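D-alanyl-D-alanine carboxypeptidase DacB2 (Mycobacterium tuberculosis H37Rv, PDB 4RYE) acts as a D,D-carboxypeptidase in vitro and probably cleaves the terminal D-Ala-D-Ala of peptidoglycan stem peptides during cell-wall biogenesis. Local coordinates at residues Pro44-Ile49 with Asn213-Thr218; Leu100-Asp105 with Val192-Leu197; Lys217-Ala222 with Thr245-Ala250. All blocks are in the same frame, centred on the assembly; numbering follows the deposited sequence.

Interaction 1 (Pro44-Ile49 with Asn213-Thr218); sequences PPASTI and NAARKT
The two loops come closest at P44 and A215, whose CA atoms lie 4.6 Å apart, and one water, 2.7 Å from P44 O, spans the gap by donating to both P44 O and A215 O. The methyl group of A215 is the common apolar partner of two side chains of 44-49: A215 CB meets P44 CB at 3.7 Å and A46 CB at 3.8 Å. Farther along, T218 supplies the direct polar link, its OG1 donating to P45 O over 2.9 Å from above the carbonyl plane, 43° out of it. P45 O also accepts from T48 OG1 at 2.6 Å. With T48 N, 3.3 Å from P45 O, three donors grip one buried carbonyl oxygen and fix this turn. T48 CG2 lies beside its own backbone N (chi1 of OG1 60°), which brings the methyl to 3.3 Å from T218 OG1. S47, inferred to be the acyl-ester nucleophile, sits in the same turn without touching 213-218; its OG is hydrogen-bonded to K50 NZ. The contact thus joins the turn S47-K50, an SxxK sequence that leads into helix 50-60, to the connection between the antiparallel strands 204-212 and 218-225.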
loop_
_atom_site.group_PDB
_atom_site.type_symbol
_atom_site.label_atom_id
_atom_site.label_comp_id
_atom_site.label_asym_id
_atom_site.label_seq_id
_atom_site.Cartn_x
_atom_site.Cartn_y
_atom_site.Cartn_z
ATOM N N PRO A 44 -5.625 2.389 -11.959
ATOM C CA PRO A 44 -4.224 2.622 -11.586
ATOM C C PRO A 44 -4.066 2.594 -10.069
ATOM O O PRO A 44 -4.936 3.102 -9.359
ATOM C CB PRO A 44 -3.945 4.028 -12.135
ATOM C CG PRO A 44 -4.946 4.180 -13.287
ATOM C CD PRO A 44 -6.178 3.477 -12.786
ATOM N N PRO A 45 -2.977 1.991 -9.578
ATOM C CA PRO A 45 -2.788 1.819 -8.136
ATOM C C PRO A 45 -2.105 2.990 -7.431
ATOM O O PRO A 45 -2.194 3.075 -6.204
ATOM C CB PRO A 45 -1.875 0.598 -8.070
ATOM C CG PRO A 45 -1.027 0.711 -9.307
ATOM C CD PRO A 45 -1.998 1.211 -10.361
ATOM N N ALA A 46 -1.445 3.874 -8.180
ATOM C CA ALA A 46 -0.574 4.878 -7.572
ATOM C C ALA A 46 0.338 4.214 -6.538
ATOM O O ALA A 46 0.766 3.077 -6.729
ATOM C CB ALA A 46 -1.389 6.009 -6.939
ATOM N N SER A 47 0.604 4.911 -5.434
ATOM C CA SER A 47 1.607 4.473 -4.458
ATOM C C SER A 47 1.246 3.203 -3.684
ATOM O O SER A 47 2.085 2.674 -2.960
ATOM C CB SER A 47 1.934 5.603 -3.467
ATOM O OG SER A 47 2.866 6.525 -4.007
ATOM N N THR A 48 0.019 2.706 -3.809
ATOM C CA THR A 48 -0.274 1.411 -3.189
ATOM C C THR A 48 0.632 0.321 -3.756
ATOM O O THR A 48 0.942 -0.660 -3.077
ATOM C CB THR A 48 -1.747 0.985 -3.340
ATOM O OG1 THR A 48 -2.087 0.884 -4.733
ATOM C CG2 THR A 48 -2.665 1.969 -2.624
ATOM N N ILE A 49 1.073 0.505 -4.999
ATOM C CA ILE A 49 1.962 -0.460 -5.638
ATOM C C ILE A 49 3.328 -0.521 -4.946
ATOM O O ILE A 49 4.074 -1.482 -5.128
ATOM C CB ILE A 49 2.129 -0.181 -7.154
ATOM C CG1 ILE A 49 2.326 -1.485 -7.935
ATOM C CG2 ILE A 49 3.295 0.760 -7.411
ATOM C CD1 ILE A 49 1.143 -2.428 -7.885
ATOM N N ASN A 213 -3.131 11.746 -10.723
ATOM C CA ASN A 213 -4.263 12.259 -11.477
ATOM C C ASN A 213 -5.048 11.113 -12.125
ATOM O O ASN A 213 -6.276 11.113 -12.130
ATOM C CB ASN A 213 -3.788 13.264 -12.530
ATOM C CG ASN A 213 -4.907 14.152 -13.025
ATOM O OD1 ASN A 213 -5.707 14.658 -12.236
ATOM N ND2 ASN A 213 -4.979 14.339 -14.340
ATOM N N ALA A 214 -4.333 10.123 -12.650
ATOM C CA ALA A 214 -4.971 8.981 -13.306
ATOM C C ALA A 214 -5.592 7.982 -12.321
ATOM O O ALA A 214 -6.630 7.386 -12.612
ATOM C CB ALA A 214 -3.981 8.274 -14.231
ATOM N N ALA A 215 -4.953 7.789 -11.167
ATOM C CA ALA A 215 -5.441 6.837 -10.170
ATOM C C ALA A 215 -6.525 7.415 -9.279
ATOM O O ALA A 215 -7.305 6.666 -8.675
ATOM C CB ALA A 215 -4.288 6.348 -9.298
ATOM N N ARG A 216 -6.553 8.740 -9.177
ATOM C CA ARG A 216 -7.265 9.414 -8.092
ATOM C C ARG A 216 -6.752 8.858 -6.753
ATOM O O ARG A 216 -5.574 8.503 -6.650
ATOM C CB ARG A 216 -8.785 9.297 -8.270
ATOM C CG ARG A 216 -9.253 9.961 -9.566
ATOM C CD ARG A 216 -10.729 9.782 -9.847
ATOM N NE ARG A 216 -11.065 10.433 -11.110
ATOM C CZ ARG A 216 -12.297 10.606 -11.576
ATOM N NH1 ARG A 216 -13.339 10.172 -10.881
ATOM N NH2 ARG A 216 -12.478 11.220 -12.740
ATOM N N LYS A 217 -7.596 8.777 -5.730
ATOM C CA LYS A 217 -7.093 8.330 -4.419
ATOM C C LYS A 217 -7.152 6.829 -4.273
ATOM O O LYS A 217 -8.159 6.209 -4.616
ATOM C CB LYS A 217 -7.877 8.974 -3.268
ATOM C CG LYS A 217 -7.930 10.494 -3.312
ATOM C CD LYS A 217 -8.415 11.065 -1.985
ATOM C CE LYS A 217 -7.451 10.665 -0.883
ATOM N NZ LYS A 217 -7.660 11.405 0.371
ATOM N N THR A 218 -6.075 6.234 -3.763
ATOM C CA THR A 218 -6.082 4.802 -3.472
ATOM C C THR A 218 -5.639 4.541 -2.029
ATOM O O THR A 218 -4.962 5.363 -1.411
ATOM C CB THR A 218 -5.176 4.011 -4.438
ATOM O OG1 THR A 218 -3.832 4.498 -4.334
ATOM C CG2 THR A 218 -5.653 4.152 -5.887
HETATM O O HOH W 1 -7.392 3.970 -8.800
#

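Interaction 2 (Leu100-Asp105 with Val192-Leu197); sequences LVSGND and VNQDEL
S102 meets Q194 from a left-handed backbone conformation, and it does so with carbon, not oxygen: S102 CB lies 3.3 Å from Q194 NE2, while the S102 hydroxyl is engaged by K208 NZ and S47 OG. The single hydrogen bond between the segments is backbone to backbone. Helix 91-100 ends here, and Q194 N donates to L100 O over 2.8 Å, with an N-H...O angle of 160° and the donor in the carbonyl plane. The Q194 side chain then folds back over this bond. Its CG sits between the backbone N and the carbonyl carbon (chi1 72°), 3.3 Å from L100 O, and from there the extended chain carries the amide alongside V101 to S102. Nearer the start of both segments, L100 and N193 cross at about a right angle, L100 CG resting 3.9 Å from N193 CB, and V101 CG1 closes on V192 O at 3.3 Å. In sequence, S102-G103-N104 matches the SxN motif of penicillin-binding proteins, consistent with the active-site role assigned to S102 by similarity; N104 OD1 is hydrogen-bonded to K50 NZ, and G103 is the N-cap residue of helix 104-113. The facing loop has its own local order. N193 OD1 accepts from D195 N at 3.0 Å, an Asx turn, and N193 ND2 is held by E177 O, so both ends of the buried amide have partners. D195 in turn receives L197 N on OD1 at 3.1 Å, from above the carboxylate plane, a capping bond at the entry to helix 197-200. Q194 also touches K208 and T209 of strand 204-212, at the edge of the main sheet.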
loop_
_atom_site.group_PDB
_atom_site.type_symbol
_atom_site.label_atom_id
_atom_site.label_comp_id
_atom_site.label_asym_id
_atom_site.label_seq_id
_atom_site.Cartn_x
_atom_site.Cartn_y
_atom_site.Cartn_z
ATOM N N LEU A 100 6.718 4.868 4.998
ATOM C CA LEU A 100 6.218 5.892 5.930
ATOM C C LEU A 100 5.848 7.210 5.247
ATOM O O LEU A 100 4.856 7.850 5.613
ATOM C CB LEU A 100 7.223 6.165 7.058
ATOM C CG LEU A 100 7.102 5.302 8.319
ATOM C CD1 LEU A 100 7.221 3.824 7.982
ATOM C CD2 LEU A 100 8.160 5.689 9.335
ATOM N N VAL A 101 6.643 7.629 4.268
ATOM C CA VAL A 101 6.375 8.907 3.603
ATOM C C VAL A 101 6.173 8.783 2.089
ATOM O O VAL A 101 6.138 9.796 1.380
ATOM C CB VAL A 101 7.456 9.976 3.914
ATOM C CG1 VAL A 101 7.621 10.166 5.417
ATOM C CG2 VAL A 101 8.783 9.609 3.268
ATOM N N SER A 102 6.031 7.548 1.605
ATOM C CA SER A 102 5.768 7.286 0.189
ATOM C C SER A 102 6.833 7.905 -0.720
ATOM O O SER A 102 6.515 8.490 -1.760
ATOM C CB SER A 102 4.387 7.816 -0.209
ATOM O OG SER A 102 3.885 7.098 -1.324
ATOM N N GLY A 103 8.096 7.773 -0.329
ATOM C CA GLY A 103 9.178 8.431 -1.044
ATOM C C GLY A 103 9.420 7.797 -2.398
ATOM O O GLY A 103 9.767 6.624 -2.472
ATOM N N ASN A 104 9.238 8.564 -3.471
ATOM C CA ASN A 104 9.491 8.042 -4.809
ATOM C C ASN A 104 10.987 7.864 -5.018
ATOM O O ASN A 104 11.415 6.957 -5.731
ATOM C CB ASN A 104 8.898 8.967 -5.877
ATOM C CG ASN A 104 7.383 8.978 -5.844
ATOM O OD1 ASN A 104 6.758 7.933 -5.678
ATOM N ND2 ASN A 104 6.787 10.157 -5.984
ATOM N N ASP A 105 11.778 8.731 -4.390
ATOM C CA ASP A 105 13.233 8.605 -4.437
ATOM C C ASP A 105 13.673 7.332 -3.717
ATOM O O ASP A 105 14.617 6.668 -4.138
ATOM C CB ASP A 105 13.934 9.856 -3.888
ATOM C CG ASP A 105 13.448 10.256 -2.497
ATOM O OD1 ASP A 105 12.422 9.712 -2.023
ATOM O OD2 ASP A 105 14.098 11.137 -1.880
ATOM N N VAL A 192 8.006 10.854 9.851
ATOM C CA VAL A 192 6.794 10.341 10.484
ATOM C C VAL A 192 5.933 9.584 9.486
ATOM O O VAL A 192 5.932 9.879 8.280
ATOM C CB VAL A 192 5.964 11.460 11.165
ATOM C CG1 VAL A 192 6.806 12.196 12.187
ATOM C CG2 VAL A 192 5.423 12.440 10.133
ATOM N N ASN A 193 5.212 8.588 9.996
ATOM C CA ASN A 193 4.323 7.782 9.185
ATOM C C ASN A 193 3.114 8.612 8.762
ATOM O O ASN A 193 2.403 9.149 9.610
ATOM C CB ASN A 193 3.856 6.571 10.002
ATOM C CG ASN A 193 3.247 5.482 9.141
ATOM O OD1 ASN A 193 2.600 5.756 8.127
ATOM N ND2 ASN A 193 3.449 4.234 9.543
ATOM N N GLN A 194 2.872 8.713 7.459
ATOM C CA GLN A 194 1.775 9.535 6.955
ATOM C C GLN A 194 0.410 8.847 7.009
ATOM O O GLN A 194 -0.603 9.461 6.676
ATOM C CB GLN A 194 2.067 9.998 5.524
ATOM C CG GLN A 194 1.956 8.902 4.482
ATOM C CD GLN A 194 2.369 9.369 3.095
ATOM O OE1 GLN A 194 2.837 10.496 2.918
ATOM N NE2 GLN A 194 2.187 8.503 2.103
ATOM N N ASP A 195 0.385 7.578 7.413
ATOM C CA ASP A 195 -0.857 6.814 7.517
ATOM C C ASP A 195 -1.634 7.229 8.761
ATOM O O ASP A 195 -1.371 6.741 9.864
ATOM C CB ASP A 195 -0.540 5.316 7.564
ATOM C CG ASP A 195 -1.785 4.444 7.708
ATOM O OD1 ASP A 195 -2.923 4.956 7.586
ATOM O OD2 ASP A 195 -1.617 3.223 7.926
ATOM N N GLU A 196 -2.606 8.113 8.572
ATOM C CA GLU A 196 -3.364 8.681 9.685
ATOM C C GLU A 196 -4.325 7.675 10.318
ATOM O O GLU A 196 -4.843 7.897 11.410
ATOM C CB GLU A 196 -4.130 9.916 9.215
ATOM C CG GLU A 196 -3.218 11.000 8.665
ATOM C CD GLU A 196 -3.864 12.361 8.673
ATOM O OE1 GLU A 196 -5.067 12.444 9.000
ATOM O OE2 GLU A 196 -3.165 13.350 8.362
ATOM N N LEU A 197 -4.557 6.567 9.639
ATOM C CA LEU A 197 -5.395 5.526 10.215
ATOM C C LEU A 197 -4.775 5.011 11.521
ATOM O O LEU A 197 -5.494 4.682 12.460
ATOM C CB LEU A 197 -5.639 4.398 9.209
ATOM C CG LEU A 197 -7.024 3.741 9.250
ATOM C CD1 LEU A 197 -8.127 4.785 9.099
ATOM C CD2 LEU A 197 -7.168 2.678 8.183
#

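Interaction 3 (Lys217-Ala222 with Thr245-Ala250); sequences KTFVGA and TYWDQA
The Y246 ring carries K217 CB over one face, 3.8 Å from the ring centroid and 18° off the normal, a CH-pi contact displaced toward the hydroxyl end of the ring. At the edge of the same ring, near its plane, come T218 C, 3.9 Å from Y246 CE2, and F219 CB, 4.0 Å from Y246 CD2. The F219 ring meets its neighbours obliquely: F219 CE1 lies 4.0 Å from W247 CZ3, the two side chains crossing at about a right angle, and F219 CE2 approaches the methyl group of A250. K217 and Y246 run past each other in opposite directions. The tyrosine hydroxyl reaches back to the strand and donates a weak hydrogen bond, Y246 OH to K217 O at 2.7 Å, whereas the lysine chain, bent at chi3 (61°), carries its amine to the start of the helix. There a water accepts from K217 NZ at 2.7 Å and from Y246 N, tying the lysine to a first-turn N-H. This is helix-on-sheet packing: helix 246-259 lies against one face of the six-stranded antiparallel sheet, and the short axes of 218-222 and 246-250 pass 10.4 Å apart at a crossing angle of -39°. F219 points its CB toward the helix and T218, the residue before it, points away, facing segment 44-49. T245 and D248 form a capping box at the helix start, D248 N donating to T245 OG1 and T245 N to D248 OD2. L197 touches both F219 and A250.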
loop_
_atom_site.group_PDB
_atom_site.type_symbol
_atom_site.label_atom_id
_atom_site.label_comp_id
_atom_site.label_asym_id
_atom_site.label_seq_id
_atom_site.Cartn_x
_atom_site.Cartn_y
_atom_site.Cartn_z
ATOM N N LYS A 217 -7.596 8.777 -5.730
ATOM C CA LYS A 217 -7.093 8.330 -4.419
ATOM C C LYS A 217 -7.152 6.829 -4.273
ATOM O O LYS A 217 -8.159 6.209 -4.616
ATOM C CB LYS A 217 -7.877 8.974 -3.268
ATOM C CG LYS A 217 -7.930 10.494 -3.312
ATOM C CD LYS A 217 -8.415 11.065 -1.985
ATOM C CE LYS A 217 -7.451 10.665 -0.883
ATOM N NZ LYS A 217 -7.660 11.405 0.371
ATOM N N THR A 218 -6.075 6.234 -3.763
ATOM C CA THR A 218 -6.082 4.802 -3.472
ATOM C C THR A 218 -5.639 4.541 -2.029
ATOM O O THR A 218 -4.962 5.363 -1.411
ATOM C CB THR A 218 -5.176 4.011 -4.438
ATOM O OG1 THR A 218 -3.832 4.498 -4.334
ATOM C CG2 THR A 218 -5.653 4.152 -5.887
ATOM N N PHE A 219 -6.004 3.382 -1.504
ATOM C CA PHE A 219 -5.595 3.007 -0.168
ATOM C C PHE A 219 -5.753 1.514 -0.001
ATOM O O PHE A 219 -6.693 0.912 -0.532
ATOM C CB PHE A 219 -6.433 3.736 0.894
ATOM C CG PHE A 219 -6.131 3.299 2.306
ATOM C CD1 PHE A 219 -5.026 3.801 2.977
ATOM C CD2 PHE A 219 -6.950 2.388 2.958
ATOM C CE1 PHE A 219 -4.737 3.403 4.277
ATOM C CE2 PHE A 219 -6.668 1.978 4.255
ATOM C CZ PHE A 219 -5.560 2.487 4.916
ATOM N N VAL A 220 -4.817 0.926 0.729
ATOM C CA VAL A 220 -4.924 -0.457 1.162
ATOM C C VAL A 220 -4.429 -0.491 2.602
ATOM O O VAL A 220 -3.502 0.222 2.960
ATOM C CB VAL A 220 -4.111 -1.423 0.256
ATOM C CG1 VAL A 220 -2.603 -1.093 0.288
ATOM C CG2 VAL A 220 -4.358 -2.861 0.668
ATOM N N GLY A 221 -5.063 -1.290 3.446
ATOM C CA GLY A 221 -4.612 -1.349 4.827
ATOM C C GLY A 221 -5.329 -2.387 5.659
ATOM O O GLY A 221 -6.241 -3.063 5.178
ATOM N N ALA A 222 -4.931 -2.505 6.921
ATOM C CA ALA A 222 -5.481 -3.563 7.761
ATOM C C ALA A 222 -5.686 -3.108 9.199
ATOM O O ALA A 222 -5.046 -2.166 9.655
ATOM C CB ALA A 222 -4.588 -4.784 7.715
ATOM N N THR A 245 -14.128 11.679 4.042
ATOM C CA THR A 245 -12.761 11.603 3.533
ATOM C C THR A 245 -12.380 10.148 3.364
ATOM O O THR A 245 -13.140 9.254 3.735
ATOM C CB THR A 245 -11.762 12.219 4.522
ATOM O OG1 THR A 245 -11.756 11.439 5.726
ATOM C CG2 THR A 245 -12.138 13.658 4.843
ATOM N N TYR A 246 -11.194 9.889 2.824
ATOM C CA TYR A 246 -10.761 8.511 2.695
ATOM C C TYR A 246 -10.557 7.894 4.077
ATOM O O TYR A 246 -10.788 6.699 4.263
ATOM C CB TYR A 246 -9.495 8.400 1.828
ATOM C CG TYR A 246 -9.734 7.714 0.494
ATOM C CD1 TYR A 246 -10.851 8.020 -0.281
ATOM C CD2 TYR A 246 -8.838 6.772 0.001
ATOM C CE1 TYR A 246 -11.075 7.393 -1.505
ATOM C CE2 TYR A 246 -9.051 6.144 -1.224
ATOM C CZ TYR A 246 -10.171 6.457 -1.968
ATOM O OH TYR A 246 -10.390 5.837 -3.185
ATOM N N TRP A 247 -10.146 8.703 5.049
ATOM C CA TRP A 247 -9.929 8.178 6.398
ATOM C C TRP A 247 -11.260 7.783 7.023
ATOM O O TRP A 247 -11.340 6.779 7.743
ATOM C CB TRP A 247 -9.211 9.190 7.307
ATOM C CG TRP A 247 -7.870 9.677 6.798
ATOM C CD1 TRP A 247 -7.491 10.976 6.614
ATOM C CD2 TRP A 247 -6.740 8.872 6.413
ATOM N NE1 TRP A 247 -6.202 11.030 6.136
ATOM C CE2 TRP A 247 -5.718 9.754 6.004
ATOM C CE3 TRP A 247 -6.496 7.495 6.370
ATOM C CZ2 TRP A 247 -4.470 9.303 5.565
ATOM C CZ3 TRP A 247 -5.254 7.048 5.930
ATOM C CH2 TRP A 247 -4.258 7.951 5.538
ATOM N N ASP A 248 -12.289 8.588 6.749
ATOM C CA ASP A 248 -13.646 8.334 7.225
ATOM C C ASP A 248 -14.181 7.014 6.676
ATOM O O ASP A 248 -14.675 6.169 7.430
ATOM C CB ASP A 248 -14.598 9.482 6.830
ATOM C CG ASP A 248 -14.374 10.749 7.644
ATOM O OD1 ASP A 248 -13.930 10.652 8.808
ATOM O OD2 ASP A 248 -14.656 11.849 7.118
ATOM N N GLN A 249 -14.081 6.838 5.360
ATOM C CA GLN A 249 -14.641 5.657 4.713
ATOM C C GLN A 249 -13.890 4.392 5.119
ATOM O O GLN A 249 -14.485 3.326 5.239
ATOM C CB GLN A 249 -14.669 5.821 3.184
ATOM C CG GLN A 249 -14.976 4.530 2.422
ATOM C CD GLN A 249 -15.322 4.769 0.954
ATOM O OE1 GLN A 249 -14.701 5.591 0.277
ATOM N NE2 GLN A 249 -16.329 4.058 0.464
ATOM N N ALA A 250 -12.583 4.507 5.333
ATOM C CA ALA A 250 -11.805 3.359 5.781
ATOM C C ALA A 250 -12.281 2.927 7.158
ATOM O O ALA A 250 -12.450 1.742 7.415
ATOM C CB ALA A 250 -10.305 3.676 5.801
HETATM O O HOH W 2 -8.859 11.639 2.800
#

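Interactions 1 and 2 meet at the inferred catalytic centre, where S47 OG and S102 OG are 2.9 Å apart, probably hydrogen-bonded, although the contact centres stand about 15 Å from each other. Along the chain, interaction 2 is nested within the loop that interaction 1 closes. Interaction 3 shares K217 and T218 with interaction 1, their centres about 12 Å apart, and T48 CG2 also packs on F219 N at 3.8 Å. Interactions 2 and 3 touch through the loop 195-197: L197 CD2 lies 3.6 Å from F219 CZ, and D195 OD1 is 3.5 Å from W247 CZ3. The strand 218-222 therefore has the turn of S47 on one side and helix 246-259 on the other.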